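Local coordinates for protein fructosyl amine: oxygen oxidoreductase (Aspergillus fumigatus, PDB 3DJE) that oxidatively deglycates fructosyl amino acids as an FAD-dependent fructosamine oxidase (amadoriase) of the sarcosine oxidase-like MSOX/MTOX family, at residues 65-73 and 386-394; 120-131 and 142-152. All coordinates share one frame; numbering follows the deposited sequence.

Contact 1: residues 65-73 and 386-394; sequences DEIEVNEIL and PQKIHELIK
Val-69 and Leu-392 carry the apolar part of this helix-to-helix contact, sliding past each other in opposite directions so that Val-69 CG1 and Leu-392 CD2 meet at 3.7 Å. The two methyls of Val-69 divide the work. CG1, trans to the backbone N (chi1 167°), serves Leu-392, while CG2 rests against the backbone of the other helix, 3.6 Å from Lys-388 O. One turn further along, Ile-72 CG2 touches Ile-389 CD1 at 3.9 Å, with Leu-73 adding a looser contact to the same methyl. Leu-392 is gripped on its other branch as well: CD1 lies 3.7 Å from Glu-66 CG, so an aliphatic stretch of an acidic side chain adds to the packing.

Helix 64-83 starts soon after the strand 53-55 region that contributes Val-54 to the flavin and ligand pockets, and the short helix 387-393 crosses it from the C-terminal part of the chain. The axes of segments 65-73 and 387-393 approach to 9.7 Å at a signed angle of -108°, which confines close packing to about two turns; the nearest CA atoms belong to Val-69 and Ile-389.

The salt bridge lies at the border of this patch. Lys-388 runs extended until a bend at its last torsion brings NZ to Glu-68 OE1 at 2.8 Å, nearly along the C-O direction. The other carboxylate oxygen of Glu-68 pairs with Lys-64, and a water accepting from Lys-388 NZ donates to Asp-65 O. Deeper in, Asn-70 ND2 bonds to Glu-66 O (2.8 Å, N-H...O 169°), on the opposite face of that carbonyl from Asn-70 N. This amide also bonds Glu-344 through ND2 and, through OD1, Arg-365 of the pocket holding 1-S-(carboxymethyl)-1-thio-beta-D-fructopyranose (FSA), which fixes its rotation beside Leu-392 CD2.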
loop_
_atom_site.group_PDB
_atom_site.type_symbol
_atom_site.label_atom_id
_atom_site.label_comp_id
_atom_site.label_asym_id
_atom_site.label_seq_id
_atom_site.Cartn_x
_atom_site.Cartn_y
_atom_site.Cartn_z
ATOM N N ASP A 65 7.308 10.653 19.568
ATOM C CA ASP A 65 6.803 9.325 19.932
ATOM C C ASP A 65 6.365 8.519 18.706
ATOM O O ASP A 65 6.608 7.309 18.634
ATOM C CB ASP A 65 5.661 9.435 20.955
ATOM C CG ASP A 65 4.429 10.128 20.399
ATOM O OD1 ASP A 65 4.541 11.303 19.950
ATOM O OD2 ASP A 65 3.342 9.490 20.412
ATOM N N GLU A 66 5.727 9.197 17.750
ATOM C CA GLU A 66 5.269 8.541 16.521
ATOM C C GLU A 66 6.460 8.168 15.653
ATOM O O GLU A 66 6.473 7.097 15.036
ATOM C CB GLU A 66 4.317 9.445 15.735
ATOM C CG GLU A 66 2.987 9.718 16.436
ATOM C CD GLU A 66 2.009 10.436 15.518
ATOM O OE1 GLU A 66 1.373 9.773 14.663
ATOM O OE2 GLU A 66 1.878 11.665 15.636
ATOM N N ILE A 67 7.460 9.052 15.607
ATOM C CA ILE A 67 8.685 8.782 14.845
ATOM C C ILE A 67 9.388 7.536 15.382
ATOM O O ILE A 67 9.781 6.647 14.616
ATOM C CB ILE A 67 9.643 10.020 14.817
ATOM C CG1 ILE A 67 9.018 11.167 13.998
ATOM C CG2 ILE A 67 11.027 9.622 14.276
ATOM C CD1 ILE A 67 9.730 12.520 14.157
ATOM N N GLU A 68 9.517 7.456 16.707
ATOM C CA GLU A 68 10.190 6.323 17.356
ATOM C C GLU A 68 9.532 4.985 17.020
ATOM O O GLU A 68 10.216 4.025 16.645
ATOM C CB GLU A 68 10.278 6.550 18.869
ATOM C CG GLU A 68 11.160 7.750 19.205
ATOM C CD GLU A 68 11.393 7.970 20.693
ATOM O OE1 GLU A 68 10.722 7.325 21.538
ATOM O OE2 GLU A 68 12.277 8.806 21.013
ATOM N N VAL A 69 8.205 4.928 17.124
ATOM C CA VAL A 69 7.485 3.697 16.812
ATOM C C VAL A 69 7.640 3.356 15.330
ATOM O O VAL A 69 7.923 2.215 14.979
ATOM C CB VAL A 69 5.997 3.784 17.216
ATOM C CG1 VAL A 69 5.200 2.625 16.600
ATOM C CG2 VAL A 69 5.865 3.793 18.746
ATOM N N ASN A 70 7.477 4.348 14.458
ATOM C CA ASN A 70 7.590 4.085 13.022
ATOM C C ASN A 70 8.990 3.632 12.615
ATOM O O ASN A 70 9.144 2.797 11.716
ATOM C CB ASN A 70 7.073 5.270 12.214
ATOM C CG ASN A 70 5.561 5.240 12.092
ATOM O OD1 ASN A 70 5.019 4.583 11.197
ATOM N ND2 ASN A 70 4.870 5.894 13.021
ATOM N N GLU A 71 10.005 4.138 13.310
ATOM C CA GLU A 71 11.386 3.687 13.086
ATOM C C GLU A 71 11.578 2.210 13.431
ATOM O O GLU A 71 12.270 1.479 12.699
ATOM C CB GLU A 71 12.364 4.541 13.894
ATOM C CG GLU A 71 12.616 5.907 13.274
ATOM C CD GLU A 71 13.575 6.768 14.088
ATOM O OE1 GLU A 71 13.656 6.600 15.330
ATOM O OE2 GLU A 71 14.237 7.623 13.475
ATOM N N ILE A 72 10.979 1.786 14.540
ATOM C CA ILE A 72 11.040 0.400 14.991
ATOM C C ILE A 72 10.420 -0.512 13.929
ATOM O O ILE A 72 11.026 -1.507 13.533
ATOM C CB ILE A 72 10.334 0.211 16.347
ATOM C CG1 ILE A 72 11.121 0.931 17.445
ATOM C CG2 ILE A 72 10.166 -1.284 16.691
ATOM C CD1 ILE A 72 10.408 0.960 18.801
ATOM N N LEU A 73 9.239 -0.131 13.445
ATOM C CA LEU A 73 8.523 -0.972 12.481
ATOM C C LEU A 73 9.219 -0.967 11.123
ATOM O O LEU A 73 9.268 -1.997 10.438
ATOM C CB LEU A 73 7.059 -0.534 12.348
ATOM C CG LEU A 73 6.217 -0.642 13.626
ATOM C CD1 LEU A 73 4.761 -0.293 13.329
ATOM C CD2 LEU A 73 6.321 -2.030 14.283
ATOM N N PRO A 386 4.588 -4.722 22.450
ATOM C CA PRO A 386 5.119 -3.828 23.482
ATOM C C PRO A 386 4.222 -2.609 23.681
ATOM O O PRO A 386 3.673 -2.079 22.704
ATOM C CB PRO A 386 6.468 -3.385 22.904
ATOM C CG PRO A 386 6.819 -4.409 21.895
ATOM C CD PRO A 386 5.518 -4.870 21.319
ATOM N N GLN A 387 4.086 -2.167 24.930
ATOM C CA GLN A 387 3.199 -1.055 25.270
ATOM C C GLN A 387 3.432 0.173 24.387
ATOM O O GLN A 387 2.479 0.780 23.895
ATOM C CB GLN A 387 3.318 -0.689 26.763
ATOM C CG GLN A 387 2.496 0.535 27.190
ATOM C CD GLN A 387 0.994 0.345 26.999
ATOM O OE1 GLN A 387 0.273 0.040 27.953
ATOM N NE2 GLN A 387 0.517 0.518 25.765
ATOM N N LYS A 388 4.699 0.536 24.197
ATOM C CA LYS A 388 5.071 1.691 23.390
ATOM C C LYS A 388 4.448 1.648 21.990
ATOM O O LYS A 388 3.907 2.645 21.509
ATOM C CB LYS A 388 6.602 1.785 23.295
ATOM C CG LYS A 388 7.123 2.900 22.402
ATOM C CD LYS A 388 8.641 2.803 22.221
ATOM C CE LYS A 388 9.217 4.068 21.578
ATOM N NZ LYS A 388 9.056 5.290 22.443
ATOM N N ILE A 389 4.519 0.481 21.356
ATOM C CA ILE A 389 3.999 0.312 19.995
ATOM C C ILE A 389 2.475 0.228 20.044
ATOM O O ILE A 389 1.776 0.898 19.273
ATOM C CB ILE A 389 4.613 -0.929 19.316
ATOM C CG1 ILE A 389 6.129 -0.741 19.164
ATOM C CG2 ILE A 389 3.942 -1.206 17.948
ATOM C CD1 ILE A 389 6.851 -1.974 18.685
ATOM N N HIS A 390 1.974 -0.560 20.988
ATOM C CA HIS A 390 0.533 -0.719 21.155
ATOM C C HIS A 390 -0.200 0.615 21.253
ATOM O O HIS A 390 -1.251 0.795 20.643
ATOM C CB HIS A 390 0.219 -1.570 22.377
ATOM C CG HIS A 390 -1.246 -1.706 22.637
ATOM N ND1 HIS A 390 -2.091 -2.380 21.781
ATOM C CD2 HIS A 390 -2.023 -1.230 23.639
ATOM C CE1 HIS A 390 -3.323 -2.339 22.261
ATOM N NE2 HIS A 390 -3.311 -1.637 23.381
ATOM N N GLU A 391 0.354 1.551 22.018
ATOM C CA GLU A 391 -0.299 2.843 22.232
ATOM C C GLU A 391 -0.602 3.582 20.926
ATOM O O GLU A 391 -1.623 4.287 20.818
ATOM C CB GLU A 391 0.551 3.709 23.173
ATOM C CG GLU A 391 -0.215 4.812 23.893
ATOM C CD GLU A 391 -1.526 4.339 24.531
ATOM O OE1 GLU A 391 -1.567 3.245 25.155
ATOM O OE2 GLU A 391 -2.525 5.084 24.402
ATOM N N LEU A 392 0.257 3.405 19.924
ATOM C CA LEU A 392 0.073 4.075 18.647
ATOM C C LEU A 392 -0.882 3.348 17.694
ATOM O O LEU A 392 -1.630 3.999 16.966
ATOM C CB LEU A 392 1.418 4.301 17.943
ATOM C CG LEU A 392 1.383 5.258 16.748
ATOM C CD1 LEU A 392 0.970 6.675 17.188
ATOM C CD2 LEU A 392 2.728 5.296 16.016
ATOM N N ILE A 393 -0.857 2.016 17.711
ATOM C CA ILE A 393 -1.587 1.220 16.707
ATOM C C ILE A 393 -2.886 0.595 17.238
ATOM O O ILE A 393 -3.588 -0.121 16.505
ATOM C CB ILE A 393 -0.705 0.088 16.122
ATOM C CG1 ILE A 393 -0.361 -0.929 17.223
ATOM C CG2 ILE A 393 0.533 0.689 15.436
ATOM C CD1 ILE A 393 0.483 -2.129 16.794
ATOM N N LYS A 394 -3.211 0.858 18.499
ATOM C CA LYS A 394 -4.388 0.238 19.122
ATOM C C LYS A 394 -5.718 0.703 18.526
ATOM O O LYS A 394 -5.776 1.729 17.859
ATOM C CB LYS A 394 -4.396 0.503 20.631
ATOM C CG LYS A 394 -4.521 1.963 20.997
ATOM C CD LYS A 394 -4.753 2.074 22.481
ATOM C CE LYS A 394 -4.690 3.495 22.956
ATOM N NZ LYS A 394 -4.784 3.485 24.447
HETATM O O HOH W 1 6.683 6.202 21.384
#

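Contact 2: residues 120-131 and 142-152; sequences NLVELTRPEQFR and DFPGWKGYFAR
Residues 120-131 and 142-152 form an antiparallel strand pair that continues into an aromatic cluster, within the large mixed sheet of the chain. Strand 122-124 pairs with strand 147-151, whose other side is hydrogen-bonded to strand 96-100. Val-122/Phe-150 and Leu-124/Gly-148 are hydrogen-bonded pairs flanking the non-hydrogen-bonded pair Glu-123/Tyr-149. Four N-H...O bonds result; the straightest, Leu-124 N to Gly-148 O, measures 2.8 Å at 177°.

Side chains cover both faces. On one, Leu-124 CD1 presses on Phe-150 CB at 3.5 Å. On the other, Glu-123 and Tyr-149 lie alongside each other with carboxylate and ring planes almost perpendicular, and helix 103-113 packs on Tyr-149.

Past the strands, Phe-130 of helix 127-131 packs against Phe-143 and Trp-146, which bracket a type II turn; both lie on one side of its ring, with Leu-124 CD2 toward the rim of the other face. Phe-130 CB sits over the centre of the Phe-143 ring, 3.4 Å from the centroid and 7° off the normal, a CH-pi contact. The two phenyl planes are nearly parallel but slid apart, with little overlap. Against Trp-146 the geometry is edge-to-face: the indole edge addresses the Phe-130 face, and Trp-146 CB lies over that ring, 3.7 Å from Phe-130 CZ. Trp-146 NE1 bonds Glu-319 of helix 307-320, so the indole ties the cluster to that helix.

At the periphery, Arg-131 NH2 meets Asp-142 OD1 at 3.2 Å in a salt bridge, 32° out of the carboxylate plane on the anti side, while Arg-131 NE bonds Gly-141 O. This skewed bridge is probably a weaker restraint than the near-linear backbone bonds and the CH-pi and edge-to-face ring contacts, which would set the position of the short helix against strand 147-151.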
loop_
_atom_site.group_PDB
_atom_site.type_symbol
_atom_site.label_atom_id
_atom_site.label_comp_id
_atom_site.label_asym_id
_atom_site.label_seq_id
_atom_site.Cartn_x
_atom_site.Cartn_y
_atom_site.Cartn_z
ATOM N N ASN A 120 24.385 11.686 4.203
ATOM C CA ASN A 120 24.620 11.043 2.905
ATOM C C ASN A 120 23.744 11.598 1.782
ATOM O O ASN A 120 24.061 11.414 0.601
ATOM C CB ASN A 120 24.481 9.521 2.988
ATOM C CG ASN A 120 25.523 8.885 3.883
ATOM O OD1 ASN A 120 26.575 9.471 4.141
ATOM N ND2 ASN A 120 25.242 7.667 4.356
ATOM N N LEU A 121 22.638 12.245 2.153
ATOM C CA LEU A 121 21.692 12.779 1.169
ATOM C C LEU A 121 22.316 13.907 0.362
ATOM O O LEU A 121 23.009 14.775 0.921
ATOM C CB LEU A 121 20.409 13.274 1.841
ATOM C CG LEU A 121 19.524 12.222 2.501
ATOM C CD1 LEU A 121 18.428 12.895 3.314
ATOM C CD2 LEU A 121 18.920 11.290 1.461
ATOM N N VAL A 122 22.074 13.888 -0.944
ATOM C CA VAL A 122 22.549 14.938 -1.835
ATOM C C VAL A 122 21.388 15.892 -2.066
ATOM O O VAL A 122 20.302 15.459 -2.422
ATOM C CB VAL A 122 23.075 14.376 -3.183
ATOM C CG1 VAL A 122 23.657 15.494 -4.036
ATOM C CG2 VAL A 122 24.127 13.282 -2.936
ATOM N N GLU A 123 21.607 17.185 -1.829
ATOM C CA GLU A 123 20.565 18.179 -2.068
ATOM C C GLU A 123 20.582 18.611 -3.534
ATOM O O GLU A 123 21.639 18.976 -4.060
ATOM C CB GLU A 123 20.766 19.390 -1.153
ATOM C CG GLU A 123 19.683 20.436 -1.250
ATOM C CD GLU A 123 19.956 21.614 -0.336
ATOM O OE1 GLU A 123 20.026 21.406 0.900
ATOM O OE2 GLU A 123 20.117 22.743 -0.862
ATOM N N LEU A 124 19.421 18.562 -4.188
ATOM C CA LEU A 124 19.306 18.945 -5.597
ATOM C C LEU A 124 18.404 20.158 -5.725
ATOM O O LEU A 124 17.273 20.150 -5.231
ATOM C CB LEU A 124 18.740 17.807 -6.455
ATOM C CG LEU A 124 19.566 16.544 -6.717
ATOM C CD1 LEU A 124 19.642 15.660 -5.524
ATOM C CD2 LEU A 124 18.948 15.762 -7.874
ATOM N N THR A 125 18.905 21.195 -6.398
ATOM C CA THR A 125 18.179 22.459 -6.541
ATOM C C THR A 125 18.161 22.991 -7.976
ATOM O O THR A 125 17.444 23.955 -8.266
ATOM C CB THR A 125 18.789 23.564 -5.643
ATOM O OG1 THR A 125 20.181 23.714 -5.968
ATOM C CG2 THR A 125 18.634 23.219 -4.157
ATOM N N ARG A 126 18.952 22.381 -8.858
ATOM C CA ARG A 126 19.063 22.828 -10.257
ATOM C C ARG A 126 18.637 21.720 -11.214
ATOM O O ARG A 126 18.975 20.560 -10.979
ATOM C CB ARG A 126 20.509 23.231 -10.583
ATOM C CG ARG A 126 21.078 24.356 -9.730
ATOM C CD ARG A 126 22.477 24.759 -10.185
ATOM N NE ARG A 126 23.415 23.633 -10.273
ATOM C CZ ARG A 126 24.071 23.099 -9.243
ATOM N NH1 ARG A 126 23.904 23.566 -8.005
ATOM N NH2 ARG A 126 24.897 22.084 -9.450
ATOM N N PRO A 127 17.908 22.070 -12.299
ATOM C CA PRO A 127 17.464 21.066 -13.289
ATOM C C PRO A 127 18.557 20.095 -13.761
ATOM O O PRO A 127 18.305 18.890 -13.830
ATOM C CB PRO A 127 16.913 21.918 -14.440
ATOM C CG PRO A 127 16.425 23.161 -13.764
ATOM C CD PRO A 127 17.418 23.420 -12.640
ATOM N N GLU A 128 19.760 20.596 -14.056
ATOM C CA GLU A 128 20.865 19.728 -14.500
ATOM C C GLU A 128 21.203 18.616 -13.495
ATOM O O GLU A 128 21.639 17.531 -13.883
ATOM C CB GLU A 128 22.121 20.549 -14.828
ATOM C CG GLU A 128 22.738 21.245 -13.615
ATOM C CD GLU A 128 24.004 22.026 -13.938
ATOM O OE1 GLU A 128 24.614 21.783 -15.008
ATOM O OE2 GLU A 128 24.390 22.887 -13.107
ATOM N N GLN A 129 20.994 18.886 -12.209
ATOM C CA GLN A 129 21.295 17.897 -11.178
ATOM C C GLN A 129 20.316 16.728 -11.261
ATOM O O GLN A 129 20.690 15.574 -11.036
ATOM C CB GLN A 129 21.226 18.512 -9.789
ATOM C CG GLN A 129 22.353 19.469 -9.448
ATOM C CD GLN A 129 22.146 20.045 -8.065
ATOM O OE1 GLN A 129 21.211 20.804 -7.839
ATOM N NE2 GLN A 129 22.998 19.663 -7.123
ATOM N N PHE A 130 19.066 17.044 -11.574
ATOM C CA PHE A 130 18.029 16.024 -11.711
ATOM C C PHE A 130 18.286 15.183 -12.948
ATOM O O PHE A 130 18.160 13.961 -12.910
ATOM C CB PHE A 130 16.642 16.667 -11.771
ATOM C CG PHE A 130 16.206 17.276 -10.466
ATOM C CD1 PHE A 130 15.526 16.508 -9.514
ATOM C CD2 PHE A 130 16.491 18.604 -10.169
ATOM C CE1 PHE A 130 15.129 17.057 -8.292
ATOM C CE2 PHE A 130 16.092 19.168 -8.951
ATOM C CZ PHE A 130 15.412 18.385 -7.998
ATOM N N ARG A 131 18.673 15.839 -14.042
ATOM C CA ARG A 131 18.919 15.119 -15.298
ATOM C C ARG A 131 20.054 14.119 -15.155
ATOM O O ARG A 131 20.032 13.064 -15.790
ATOM C CB ARG A 131 19.236 16.081 -16.447
ATOM C CG ARG A 131 18.082 16.956 -16.823
ATOM C CD ARG A 131 18.310 17.594 -18.179
ATOM N NE ARG A 131 17.486 18.787 -18.274
ATOM C CZ ARG A 131 17.916 20.025 -18.055
ATOM N NH1 ARG A 131 19.196 20.268 -17.779
ATOM N NH2 ARG A 131 17.057 21.030 -18.141
ATOM N N ASP A 142 12.745 19.553 -17.684
ATOM C CA ASP A 142 13.295 20.758 -17.060
ATOM C C ASP A 142 13.082 20.827 -15.551
ATOM O O ASP A 142 13.558 21.759 -14.897
ATOM C CB ASP A 142 12.726 22.011 -17.733
ATOM C CG ASP A 142 13.259 22.212 -19.144
ATOM O OD1 ASP A 142 14.265 21.571 -19.519
ATOM O OD2 ASP A 142 12.653 23.012 -19.889
ATOM N N PHE A 143 12.359 19.847 -15.000
ATOM C CA PHE A 143 12.140 19.761 -13.550
ATOM C C PHE A 143 11.835 21.136 -12.916
ATOM O O PHE A 143 12.514 21.556 -11.981
ATOM C CB PHE A 143 13.364 19.116 -12.889
ATOM C CG PHE A 143 13.595 17.684 -13.309
ATOM C CD1 PHE A 143 13.090 16.632 -12.540
ATOM C CD2 PHE A 143 14.316 17.380 -14.465
ATOM C CE1 PHE A 143 13.299 15.294 -12.915
ATOM C CE2 PHE A 143 14.534 16.043 -14.844
ATOM C CZ PHE A 143 14.020 15.000 -14.065
ATOM N N PRO A 144 10.811 21.839 -13.437
ATOM C CA PRO A 144 10.620 23.242 -13.054
ATOM C C PRO A 144 10.259 23.414 -11.581
ATOM O O PRO A 144 9.243 22.894 -11.113
ATOM C CB PRO A 144 9.474 23.713 -13.957
ATOM C CG PRO A 144 8.750 22.474 -14.351
ATOM C CD PRO A 144 9.774 21.365 -14.371
ATOM N N GLY A 145 11.113 24.131 -10.860
ATOM C CA GLY A 145 10.916 24.378 -9.441
ATOM C C GLY A 145 11.162 23.185 -8.521
ATOM O O GLY A 145 10.970 23.302 -7.313
ATOM N N TRP A 146 11.563 22.037 -9.071
ATOM C CA TRP A 146 11.832 20.860 -8.222
ATOM C C TRP A 146 13.035 21.115 -7.325
ATOM O O TRP A 146 14.063 21.615 -7.782
ATOM C CB TRP A 146 12.125 19.617 -9.062
ATOM C CG TRP A 146 10.964 19.000 -9.767
ATOM C CD1 TRP A 146 9.961 19.642 -10.452
ATOM C CD2 TRP A 146 10.717 17.599 -9.916
ATOM N NE1 TRP A 146 9.099 18.720 -11.003
ATOM C CE2 TRP A 146 9.541 17.458 -10.688
ATOM C CE3 TRP A 146 11.369 16.443 -9.454
ATOM C CZ2 TRP A 146 9.000 16.201 -11.012
ATOM C CZ3 TRP A 146 10.837 15.197 -9.785
ATOM C CH2 TRP A 146 9.667 15.086 -10.547
ATOM N N LYS A 147 12.896 20.772 -6.047
ATOM C CA LYS A 147 13.990 20.799 -5.106
ATOM C C LYS A 147 13.868 19.539 -4.280
ATOM O O LYS A 147 12.763 19.170 -3.870
ATOM C CB LYS A 147 13.875 22.000 -4.173
ATOM C CG LYS A 147 15.084 22.178 -3.276
ATOM C CD LYS A 147 14.916 23.336 -2.302
ATOM C CE LYS A 147 16.065 23.365 -1.299
ATOM N NZ LYS A 147 15.947 22.297 -0.274
ATOM N N GLY A 148 14.979 18.882 -4.004
ATOM C CA GLY A 148 14.854 17.646 -3.245
ATOM C C GLY A 148 16.138 17.056 -2.743
ATOM O O GLY A 148 17.195 17.706 -2.772
ATOM N N TYR A 149 16.026 15.809 -2.293
ATOM C CA TYR A 149 17.130 15.082 -1.674
ATOM C C TYR A 149 17.273 13.711 -2.296
ATOM O O TYR A 149 16.295 12.961 -2.388
ATOM C CB TYR A 149 16.895 14.932 -0.175
ATOM C CG TYR A 149 16.805 16.259 0.525
ATOM C CD1 TYR A 149 17.960 16.988 0.816
ATOM C CD2 TYR A 149 15.566 16.807 0.864
ATOM C CE1 TYR A 149 17.880 18.234 1.448
ATOM C CE2 TYR A 149 15.477 18.044 1.495
ATOM C CZ TYR A 149 16.634 18.748 1.783
ATOM O OH TYR A 149 16.526 19.972 2.415
ATOM N N PHE A 150 18.493 13.385 -2.714
ATOM C CA PHE A 150 18.770 12.091 -3.328
ATOM C C PHE A 150 19.467 11.147 -2.363
ATOM O O PHE A 150 20.525 11.476 -1.825
ATOM C CB PHE A 150 19.607 12.264 -4.605
ATOM C CG PHE A 150 19.895 10.973 -5.332
ATOM C CD1 PHE A 150 18.854 10.146 -5.772
ATOM C CD2 PHE A 150 21.213 10.585 -5.593
ATOM C CE1 PHE A 150 19.126 8.946 -6.447
ATOM C CE2 PHE A 150 21.497 9.379 -6.278
ATOM C CZ PHE A 150 20.451 8.562 -6.704
ATOM N N ALA A 151 18.860 9.987 -2.137
ATOM C CA ALA A 151 19.484 8.919 -1.372
ATOM C C ALA A 151 20.095 7.984 -2.404
ATOM O O ALA A 151 19.387 7.360 -3.205
ATOM C CB ALA A 151 18.459 8.187 -0.498
ATOM N N ARG A 152 21.420 7.904 -2.395
ATOM C CA ARG A 152 22.148 7.100 -3.381
ATOM C C ARG A 152 21.893 5.601 -3.230
ATOM O O ARG A 152 21.915 4.849 -4.220
ATOM C CB ARG A 152 23.652 7.359 -3.281
ATOM C CG ARG A 152 24.053 8.834 -3.448
ATOM C CD ARG A 152 25.562 8.934 -3.351
ATOM N NE ARG A 152 26.132 10.279 -3.463
ATOM C CZ ARG A 152 26.676 10.774 -4.572
ATOM N NH1 ARG A 152 26.674 10.057 -5.690
ATOM N NH2 ARG A 152 27.213 11.991 -4.569
HETATM O O HOH W 2 26.503 11.451 -0.791
HETATM O O HOH W 3 22.738 8.995 0.004
HETATM O O HOH W 4 14.701 24.531 -7.236
#

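Contact 2 is nested within the chain loop that contact 1 closes: the segments of contact 2 are 11 positions apart at their closest ends, those of contact 1 313. Their centres are 32 Å apart and their nearest atoms about 12 Å. Both stand back from the active site. In contact 1 the side chain of Asn-70 is about 10 Å from bound FSA and about 11 Å from FAD; in contact 2 the side chain of Ala-151 is about 12 Å from FSA. Through Arg-365 contact 1 has a second-shell connection to the ligand pocket, whereas contact 2 belongs to the large mixed sheet that also includes pocket residues Trp-236, Phe-258 and Phe-264.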